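Local coordinates for protein dextranase (Pseudarthrobacter oxydans, PDB 6NZS) that hydrolyses internal alpha-1,6-glucosidic linkages of dextran, as an endo-acting glycoside hydrolase of family 49, at residues Q349-N357 with D369-S377; E200-S208 with N250-P258. All coordinates share one frame; numbering follows the deposited sequence.

Overall arrangement
Both contacts involve the parallel beta-solenoid, contact 1 within it and contact 2 on its outer side; strands 253-256 and 351-361 run in one curled parallel set. Contact 1 joins 351-361 to the chain leading out of 371-372, its centre about 14 Å from that of the chain against about 25 Å for contact 2, and most of its touching residues are buried. Contact 2, about 20 Å away between centres, is partly buried and sets the end of helix 196-202 and the following loop against 253-256. Methionine sulfur, aliphatic tips and gripped backbone groups mark the first; proline on aromatic faces marks the second. A salt bridge from Arg201 NH2 to Glu356 OE2, 2.7 Å long, links them.

Contact 1 of 2, residues Q349-N357 with D369-S377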
loop_
_atom_site.group_PDB
_atom_site.type_symbol
_atom_site.label_atom_id
_atom_site.label_comp_id
_atom_site.label_asym_id
_atom_site.label_seq_id
_atom_site.Cartn_x
_atom_site.Cartn_y
_atom_site.Cartn_z
ATOM N N GLN A 349 -16.812 -14.701 5.276
ATOM C CA GLN A 349 -16.565 -15.814 4.374
ATOM C C GLN A 349 -17.398 -15.758 3.097
ATOM O O GLN A 349 -17.222 -16.615 2.228
ATOM C CB GLN A 349 -16.798 -17.149 5.097
ATOM C CG GLN A 349 -15.804 -17.424 6.221
ATOM C CD GLN A 349 -15.844 -18.871 6.691
ATOM O OE1 GLN A 349 -16.091 -19.788 5.906
ATOM N NE2 GLN A 349 -15.602 -19.081 7.982
ATOM N N THR A 350 -18.281 -14.769 2.945
ATOM C CA THR A 350 -19.174 -14.717 1.788
ATOM C C THR A 350 -19.128 -13.359 1.100
ATOM O O THR A 350 -20.134 -12.867 0.585
ATOM C CB THR A 350 -20.606 -15.091 2.165
ATOM O OG1 THR A 350 -21.114 -14.135 3.092
ATOM C CG2 THR A 350 -20.660 -16.488 2.796
ATOM N N PHE A 351 -17.953 -12.733 1.055
ATOM C CA PHE A 351 -17.780 -11.423 0.419
ATOM C C PHE A 351 -16.521 -11.496 -0.439
ATOM O O PHE A 351 -15.412 -11.218 0.027
ATOM C CB PHE A 351 -17.704 -10.307 1.455
ATOM C CG PHE A 351 -17.927 -8.944 0.876
ATOM C CD1 PHE A 351 -19.213 -8.447 0.707
ATOM C CD2 PHE A 351 -16.849 -8.158 0.488
ATOM C CE1 PHE A 351 -19.421 -7.195 0.162
ATOM C CE2 PHE A 351 -17.049 -6.903 -0.055
ATOM C CZ PHE A 351 -18.332 -6.420 -0.219
ATOM N N HIS A 352 -16.691 -11.847 -1.703
ATOM C CA HIS A 352 -15.579 -12.257 -2.551
ATOM C C HIS A 352 -15.115 -11.092 -3.406
ATOM O O HIS A 352 -15.870 -10.588 -4.246
ATOM C CB HIS A 352 -15.997 -13.461 -3.391
ATOM C CG HIS A 352 -16.577 -14.561 -2.560
ATOM N ND1 HIS A 352 -15.861 -15.194 -1.565
ATOM C CD2 HIS A 352 -17.818 -15.105 -2.531
ATOM C CE1 HIS A 352 -16.631 -16.093 -0.975
ATOM N NE2 HIS A 352 -17.822 -16.059 -1.542
ATOM N N MET A 353 -13.865 -10.682 -3.206
ATOM C CA MET A 353 -13.343 -9.461 -3.805
ATOM C C MET A 353 -12.500 -9.768 -5.031
ATOM O O MET A 353 -11.738 -10.739 -5.058
ATOM C CB MET A 353 -12.493 -8.705 -2.785
ATOM C CG MET A 353 -13.279 -8.322 -1.548
ATOM S SD MET A 353 -12.221 -7.873 -0.171
ATOM C CE MET A 353 -11.165 -6.656 -0.967
ATOM N N ASN A 354 -12.635 -8.922 -6.047
ATOM C CA ASN A 354 -11.818 -8.981 -7.254
ATOM C C ASN A 354 -11.204 -7.594 -7.392
ATOM O O ASN A 354 -11.859 -6.665 -7.881
ATOM C CB ASN A 354 -12.683 -9.353 -8.464
ATOM C CG ASN A 354 -11.901 -9.397 -9.757
ATOM O OD1 ASN A 354 -10.677 -9.359 -9.759
ATOM N ND2 ASN A 354 -12.617 -9.462 -10.875
ATOM N N VAL A 355 -9.950 -7.458 -6.956
ATOM C CA VAL A 355 -9.271 -6.172 -6.851
ATOM C C VAL A 355 -8.218 -6.099 -7.946
ATOM O O VAL A 355 -7.401 -7.015 -8.085
ATOM C CB VAL A 355 -8.610 -6.013 -5.471
ATOM C CG1 VAL A 355 -7.988 -4.626 -5.345
ATOM C CG2 VAL A 355 -9.620 -6.245 -4.350
ATOM N N GLU A 356 -8.212 -5.011 -8.712
ATOM C CA GLU A 356 -7.150 -4.878 -9.703
ATOM C C GLU A 356 -6.895 -3.420 -10.038
ATOM O O GLU A 356 -7.812 -2.593 -10.048
ATOM C CB GLU A 356 -7.435 -5.662 -10.981
ATOM C CG GLU A 356 -8.631 -5.212 -11.719
ATOM C CD GLU A 356 -9.276 -6.365 -12.465
ATOM O OE1 GLU A 356 -8.553 -7.214 -13.025
ATOM O OE2 GLU A 356 -10.506 -6.428 -12.475
ATOM N N ASN A 357 -5.626 -3.117 -10.315
ATOM C CA ASN A 357 -5.233 -1.791 -10.783
ATOM C C ASN A 357 -5.672 -0.715 -9.801
ATOM O O ASN A 357 -6.186 0.339 -10.187
ATOM C CB ASN A 357 -5.687 -1.543 -12.215
ATOM C CG ASN A 357 -4.995 -2.482 -13.172
ATOM O OD1 ASN A 357 -5.392 -3.639 -13.320
ATOM N ND2 ASN A 357 -3.901 -2.017 -13.765
ATOM N N ASP A 369 -3.588 1.237 7.257
ATOM C CA ASP A 369 -3.473 -0.146 6.810
ATOM C C ASP A 369 -3.835 -0.269 5.338
ATOM O O ASP A 369 -4.778 0.374 4.858
ATOM C CB ASP A 369 -4.476 -1.032 7.565
ATOM C CG ASP A 369 -4.256 -1.081 9.082
ATOM O OD1 ASP A 369 -3.579 -0.201 9.668
ATOM O OD2 ASP A 369 -4.810 -2.024 9.706
ATOM N N GLY A 370 -3.102 -1.141 4.638
ATOM C CA GLY A 370 -3.465 -1.572 3.304
ATOM C C GLY A 370 -4.661 -2.505 3.301
ATOM O O GLY A 370 -5.510 -2.471 4.202
ATOM N N ILE A 371 -4.726 -3.372 2.357
ATOM C CA ILE A 371 -5.989 -4.055 2.112
ATOM C C ILE A 371 -6.065 -5.354 2.897
ATOM O O ILE A 371 -5.068 -6.039 3.141
ATOM C CB ILE A 371 -6.203 -4.264 0.599
ATOM C CG1 ILE A 371 -7.682 -4.561 0.288
ATOM C CG2 ILE A 371 -5.281 -5.364 0.080
ATOM C CD1 ILE A 371 -8.047 -4.391 -1.167
ATOM N N GLU A 372 -7.288 -5.698 3.288
ATOM C CA GLU A 372 -7.624 -7.009 3.820
ATOM C C GLU A 372 -8.536 -7.684 2.802
ATOM O O GLU A 372 -9.651 -7.209 2.548
ATOM C CB GLU A 372 -8.321 -6.870 5.175
ATOM C CG GLU A 372 -8.668 -8.205 5.846
ATOM C CD GLU A 372 -9.215 -8.043 7.258
ATOM O OE1 GLU A 372 -8.994 -6.974 7.874
ATOM O OE2 GLU A 372 -9.869 -8.997 7.749
ATOM N N LEU A 373 -8.049 -8.763 2.195
ATOM C CA LEU A 373 -8.830 -9.529 1.230
ATOM C C LEU A 373 -9.576 -10.632 1.971
ATOM O O LEU A 373 -8.964 -11.441 2.675
ATOM C CB LEU A 373 -7.929 -10.109 0.141
ATOM C CG LEU A 373 -7.221 -9.041 -0.704
ATOM C CD1 LEU A 373 -6.051 -9.659 -1.433
ATOM C CD2 LEU A 373 -8.194 -8.439 -1.696
ATOM N N TYR A 374 -10.897 -10.649 1.821
ATOM C CA TYR A 374 -11.727 -11.608 2.530
ATOM C C TYR A 374 -11.732 -12.954 1.797
ATOM O O TYR A 374 -11.211 -13.086 0.688
ATOM C CB TYR A 374 -13.104 -10.993 2.818
ATOM C CG TYR A 374 -12.941 -9.873 3.831
ATOM C CD1 TYR A 374 -12.490 -8.604 3.443
ATOM C CD2 TYR A 374 -13.150 -10.094 5.184
ATOM C CE1 TYR A 374 -12.288 -7.584 4.380
ATOM C CE2 TYR A 374 -12.954 -9.078 6.126
ATOM C CZ TYR A 374 -12.520 -7.829 5.715
ATOM O OH TYR A 374 -12.325 -6.831 6.652
ATOM N N LYS A 375 -12.291 -13.974 2.447
ATOM C CA LYS A 375 -12.149 -15.336 1.942
ATOM C C LYS A 375 -12.573 -15.434 0.479
ATOM O O LYS A 375 -13.617 -14.911 0.081
ATOM C CB LYS A 375 -12.993 -16.295 2.787
ATOM C CG LYS A 375 -12.861 -17.741 2.335
ATOM C CD LYS A 375 -13.668 -18.689 3.207
ATOM C CE LYS A 375 -13.511 -20.117 2.717
ATOM N NZ LYS A 375 -14.140 -21.088 3.655
ATOM N N GLY A 376 -11.743 -16.087 -0.333
ATOM C CA GLY A 376 -12.110 -16.310 -1.717
ATOM C C GLY A 376 -12.022 -15.041 -2.539
ATOM O O GLY A 376 -12.980 -14.668 -3.228
ATOM N N SER A 377 -10.880 -14.363 -2.459
ATOM C CA SER A 377 -10.663 -13.112 -3.164
ATOM C C SER A 377 -9.359 -13.178 -3.942
ATOM O O SER A 377 -8.465 -13.974 -3.634
ATOM C CB SER A 377 -10.587 -11.927 -2.197
ATOM O OG SER A 377 -11.806 -11.728 -1.511
HETATM O O HOH W 1 -15.492 -13.804 1.843
#
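Met353 reaches from strand 351-356 into the interior of the parallel beta-solenoid, where 369-377 turns from one strand of the coil toward the next. Its CB lies 3.4 Å from Ser377 OG, and CG passes the same hydroxyl. With CG anti to the carbonyl carbon (chi1 -60°), SD comes to the edge of the Tyr374 ring, in its plane and 3.7 Å from CD1, a Met-aromatic contact. SD also takes a weak but nearly straight hydrogen bond from Tyr374 N (169° at the hydrogen). The bend at chi3 (52°) carries CE to Leu373 CD2, 3.5 Å off, and tip to tip with Ile371 CD1. Val355 CG2 meets the same two methyl groups, so four aliphatic ends form one cluster, which Met379 of strand 377-380 extends. The phenol of Tyr374 is held elsewhere, by Val344 N.

Ser377 OG ties the two backbones: it accepts from Met353 N at 2.9 Å and donates to Tyr374 O at 2.7 Å, from above that carbonyl plane. Toward the more exposed end, Lys375 NZ lies 3.3 Å from Gln349 OE1, a long hydrogen bond. Lys375 O accepts from His352 ND1, 2.8 Å away with the oxygen near the imidazole plane, and a water that accepts from Phe351 N stands within bonding distance of the same oxygen.

Contact 2 of 2, residues E200-S208 with N250-P258; sequences ERLVPTEES and NVKWVYLAP
Pro204 packs against two aromatic side chains of strand 253-256, and CH-pi contact dominates. Its CB stands 3.7 Å from the centroid of the six-membered ring of Trp253, only 8° off the ring normal. CD takes the other partner, lying over a face of Tyr255 at 3.8 Å from the centroid and 24° off the normal. Both aromatic residues hold CG anti to the backbone N (chi1 -164° in Trp253), and both rings extend from the strand toward the loop.

Among van der Waals contacts, the six-membered ring of Trp253 also meets backbone: Leu202 C lies in its plane at the edge, while Arg201 O comes in obliquely, 3.4 Å from CH2. Val203 touches the phenol end of Tyr255, its CG1 3.8 Å from OH. With an alanine at Trp253 the indole N-H bonded to Thr279 OG1 is gone, and a gap would probably open under Pro204 CB.

Polar contact across the segments comes from Lys252, whose extended chain brings NZ 3.1 Å from Ser208 O, nearly in line with the C=O bond. Within the loop, Ser208 OG accepts from Thr205 N at 2.9 Å, while Thr205 OG1 accepts from Glu207 N in an ST turn inside a type I beta turn.

The loop follows helix 196-202 and covers the outward side of the solenoid wall: Pro204 and Ser208 also touch strand 229-232, which pairs in parallel with 253-256, while Lys277 of strand 275-279, the parallel partner on the other side, makes a cation-pi contact with Trp253.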
loop_
_atom_site.group_PDB
_atom_site.type_symbol
_atom_site.label_atom_id
_atom_site.label_comp_id
_atom_site.label_asym_id
_atom_site.label_seq_id
_atom_site.Cartn_x
_atom_site.Cartn_y
_atom_site.Cartn_z
ATOM N N GLU A 200 -17.073 -2.906 -20.415
ATOM C CA GLU A 200 -18.468 -3.087 -20.020
ATOM C C GLU A 200 -18.590 -3.425 -18.538
ATOM O O GLU A 200 -19.533 -2.986 -17.864
ATOM C CB GLU A 200 -19.119 -4.175 -20.875
ATOM C CG GLU A 200 -20.599 -4.378 -20.573
ATOM C CD GLU A 200 -21.258 -5.403 -21.479
ATOM O OE1 GLU A 200 -20.886 -5.488 -22.668
ATOM O OE2 GLU A 200 -22.155 -6.122 -20.998
ATOM N N ARG A 201 -17.651 -4.212 -18.010
ATOM C CA ARG A 201 -17.713 -4.587 -16.604
ATOM C C ARG A 201 -17.346 -3.424 -15.693
ATOM O O ARG A 201 -17.895 -3.305 -14.592
ATOM C CB ARG A 201 -16.770 -5.768 -16.334
ATOM C CG ARG A 201 -16.776 -6.256 -14.888
ATOM C CD ARG A 201 -15.961 -7.526 -14.690
ATOM N NE ARG A 201 -14.538 -7.315 -14.951
ATOM C CZ ARG A 201 -13.636 -7.002 -14.021
ATOM N NH1 ARG A 201 -13.996 -6.859 -12.756
ATOM N NH2 ARG A 201 -12.364 -6.836 -14.363
ATOM N N LEU A 202 -16.423 -2.564 -16.132
ATOM C CA LEU A 202 -15.762 -1.611 -15.244
ATOM C C LEU A 202 -16.176 -0.163 -15.453
ATOM O O LEU A 202 -15.829 0.686 -14.619
ATOM C CB LEU A 202 -14.236 -1.725 -15.400
ATOM C CG LEU A 202 -13.688 -3.100 -15.021
ATOM C CD1 LEU A 202 -12.238 -3.231 -15.483
ATOM C CD2 LEU A 202 -13.789 -3.326 -13.529
ATOM N N VAL A 203 -16.894 0.152 -16.526
ATOM C CA VAL A 203 -17.326 1.520 -16.800
ATOM C C VAL A 203 -18.831 1.509 -17.032
ATOM O O VAL A 203 -19.295 0.945 -18.032
ATOM C CB VAL A 203 -16.604 2.109 -18.021
ATOM C CG1 VAL A 203 -17.080 3.542 -18.270
ATOM C CG2 VAL A 203 -15.086 2.074 -17.824
ATOM N N PRO A 204 -19.623 2.139 -16.170
ATOM C CA PRO A 204 -21.078 2.066 -16.334
ATOM C C PRO A 204 -21.555 2.902 -17.508
ATOM O O PRO A 204 -20.942 3.902 -17.891
ATOM C CB PRO A 204 -21.618 2.611 -15.005
ATOM C CG PRO A 204 -20.529 3.426 -14.425
ATOM C CD PRO A 204 -19.221 2.959 -15.013
ATOM N N THR A 205 -22.645 2.442 -18.111
ATOM C CA THR A 205 -23.407 3.225 -19.072
ATOM C C THR A 205 -24.841 3.317 -18.573
ATOM O O THR A 205 -25.217 2.698 -17.576
ATOM C CB THR A 205 -23.390 2.590 -20.469
ATOM O OG1 THR A 205 -24.260 1.454 -20.480
ATOM C CG2 THR A 205 -21.987 2.158 -20.860
ATOM N N GLU A 206 -25.649 4.096 -19.296
ATOM C CA GLU A 206 -27.062 4.214 -18.957
ATOM C C GLU A 206 -27.788 2.877 -19.025
ATOM O O GLU A 206 -28.879 2.748 -18.460
ATOM C CB GLU A 206 -27.744 5.227 -19.878
ATOM C CG GLU A 206 -27.241 6.658 -19.723
ATOM C CD GLU A 206 -27.801 7.352 -18.491
ATOM O OE1 GLU A 206 -27.227 8.382 -18.069
ATOM O OE2 GLU A 206 -28.814 6.866 -17.942
ATOM N N GLU A 207 -27.217 1.885 -19.709
ATOM C CA GLU A 207 -27.788 0.546 -19.718
ATOM C C GLU A 207 -27.460 -0.248 -18.463
ATOM O O GLU A 207 -28.086 -1.286 -18.225
ATOM C CB GLU A 207 -27.328 -0.214 -20.963
ATOM C CG GLU A 207 -27.773 0.439 -22.263
ATOM C CD GLU A 207 -27.787 -0.530 -23.422
ATOM O OE1 GLU A 207 -26.961 -1.468 -23.421
ATOM O OE2 GLU A 207 -28.627 -0.352 -24.332
ATOM N N SER A 208 -26.505 0.213 -17.651
ATOM C CA SER A 208 -26.136 -0.499 -16.434
ATOM C C SER A 208 -27.144 -0.312 -15.309
ATOM O O SER A 208 -27.184 -1.132 -14.384
ATOM C CB SER A 208 -24.758 -0.027 -15.948
ATOM O OG SER A 208 -23.806 -0.007 -17.003
ATOM N N ASN A 250 -30.047 1.101 -2.580
ATOM C CA ASN A 250 -30.165 1.046 -4.029
ATOM C C ASN A 250 -28.821 1.165 -4.746
ATOM O O ASN A 250 -28.712 0.732 -5.898
ATOM C CB ASN A 250 -31.106 2.171 -4.476
ATOM C CG ASN A 250 -30.951 3.443 -3.622
ATOM O OD1 ASN A 250 -31.495 3.530 -2.506
ATOM N ND2 ASN A 250 -30.220 4.440 -4.153
ATOM N N VAL A 251 -27.801 1.727 -4.102
ATOM C CA VAL A 251 -26.540 2.019 -4.781
ATOM C C VAL A 251 -25.683 0.759 -4.843
ATOM O O VAL A 251 -25.317 0.186 -3.813
ATOM C CB VAL A 251 -25.790 3.160 -4.090
ATOM C CG1 VAL A 251 -24.454 3.391 -4.788
ATOM C CG2 VAL A 251 -26.630 4.428 -4.112
ATOM N N LYS A 252 -25.351 0.332 -6.059
ATOM C CA LYS A 252 -24.534 -0.855 -6.262
ATOM C C LYS A 252 -23.183 -0.542 -6.885
ATOM O O LYS A 252 -22.340 -1.440 -6.976
ATOM C CB LYS A 252 -25.276 -1.869 -7.154
ATOM C CG LYS A 252 -25.528 -1.367 -8.576
ATOM C CD LYS A 252 -26.419 -2.299 -9.396
ATOM C CE LYS A 252 -26.466 -1.843 -10.853
ATOM N NZ LYS A 252 -27.380 -2.672 -11.693
ATOM N N TRP A 253 -22.954 0.696 -7.312
ATOM C CA TRP A 253 -21.763 1.019 -8.088
ATOM C C TRP A 253 -21.404 2.477 -7.855
ATOM O O TRP A 253 -22.253 3.357 -8.022
ATOM C CB TRP A 253 -22.073 0.792 -9.571
ATOM C CG TRP A 253 -20.900 0.692 -10.517
ATOM C CD1 TRP A 253 -19.620 1.150 -10.327
ATOM C CD2 TRP A 253 -20.926 0.098 -11.815
ATOM N NE1 TRP A 253 -18.852 0.862 -11.435
ATOM C CE2 TRP A 253 -19.633 0.214 -12.359
ATOM C CE3 TRP A 253 -21.922 -0.538 -12.565
ATOM C CZ2 TRP A 253 -19.311 -0.278 -13.626
ATOM C CZ3 TRP A 253 -21.605 -1.017 -13.821
ATOM C CH2 TRP A 253 -20.310 -0.890 -14.339
ATOM N N VAL A 254 -20.149 2.730 -7.474
ATOM C CA VAL A 254 -19.572 4.070 -7.467
ATOM C C VAL A 254 -18.460 4.084 -8.506
ATOM O O VAL A 254 -17.573 3.219 -8.482
ATOM C CB VAL A 254 -19.040 4.449 -6.074
ATOM C CG1 VAL A 254 -18.210 5.728 -6.158
ATOM C CG2 VAL A 254 -20.205 4.613 -5.101
ATOM N N TYR A 255 -18.524 5.033 -9.436
ATOM C CA TYR A 255 -17.571 5.125 -10.533
ATOM C C TYR A 255 -16.862 6.468 -10.465
ATOM O O TYR A 255 -17.512 7.519 -10.420
ATOM C CB TYR A 255 -18.274 4.971 -11.893
ATOM C CG TYR A 255 -17.311 5.107 -13.045
ATOM C CD1 TYR A 255 -16.359 4.128 -13.297
ATOM C CD2 TYR A 255 -17.327 6.227 -13.859
ATOM C CE1 TYR A 255 -15.451 4.256 -14.332
ATOM C CE2 TYR A 255 -16.424 6.362 -14.911
ATOM C CZ TYR A 255 -15.483 5.378 -15.135
ATOM O OH TYR A 255 -14.576 5.512 -16.167
ATOM N N LEU A 256 -15.533 6.434 -10.461
ATOM C CA LEU A 256 -14.698 7.635 -10.477
ATOM C C LEU A 256 -14.008 7.674 -11.834
ATOM O O LEU A 256 -13.089 6.892 -12.089
ATOM C CB LEU A 256 -13.654 7.605 -9.358
ATOM C CG LEU A 256 -14.120 7.309 -7.932
ATOM C CD1 LEU A 256 -12.950 7.451 -6.968
ATOM C CD2 LEU A 256 -15.246 8.227 -7.519
ATOM N N ALA A 257 -14.444 8.575 -12.703
ATOM C CA ALA A 257 -13.874 8.644 -14.033
ATOM C C ALA A 257 -12.403 9.033 -13.950
ATOM O O ALA A 257 -11.969 9.670 -12.984
ATOM C CB ALA A 257 -14.613 9.693 -14.860
ATOM N N PRO A 258 -11.610 8.668 -14.959
ATOM C CA PRO A 258 -10.262 9.238 -15.049
ATOM C C PRO A 258 -10.386 10.750 -15.108
ATOM O O PRO A 258 -11.149 11.293 -15.909
ATOM C CB PRO A 258 -9.714 8.664 -16.362
ATOM C CG PRO A 258 -10.919 8.243 -17.133
ATOM C CD PRO A 258 -11.958 7.852 -16.136
#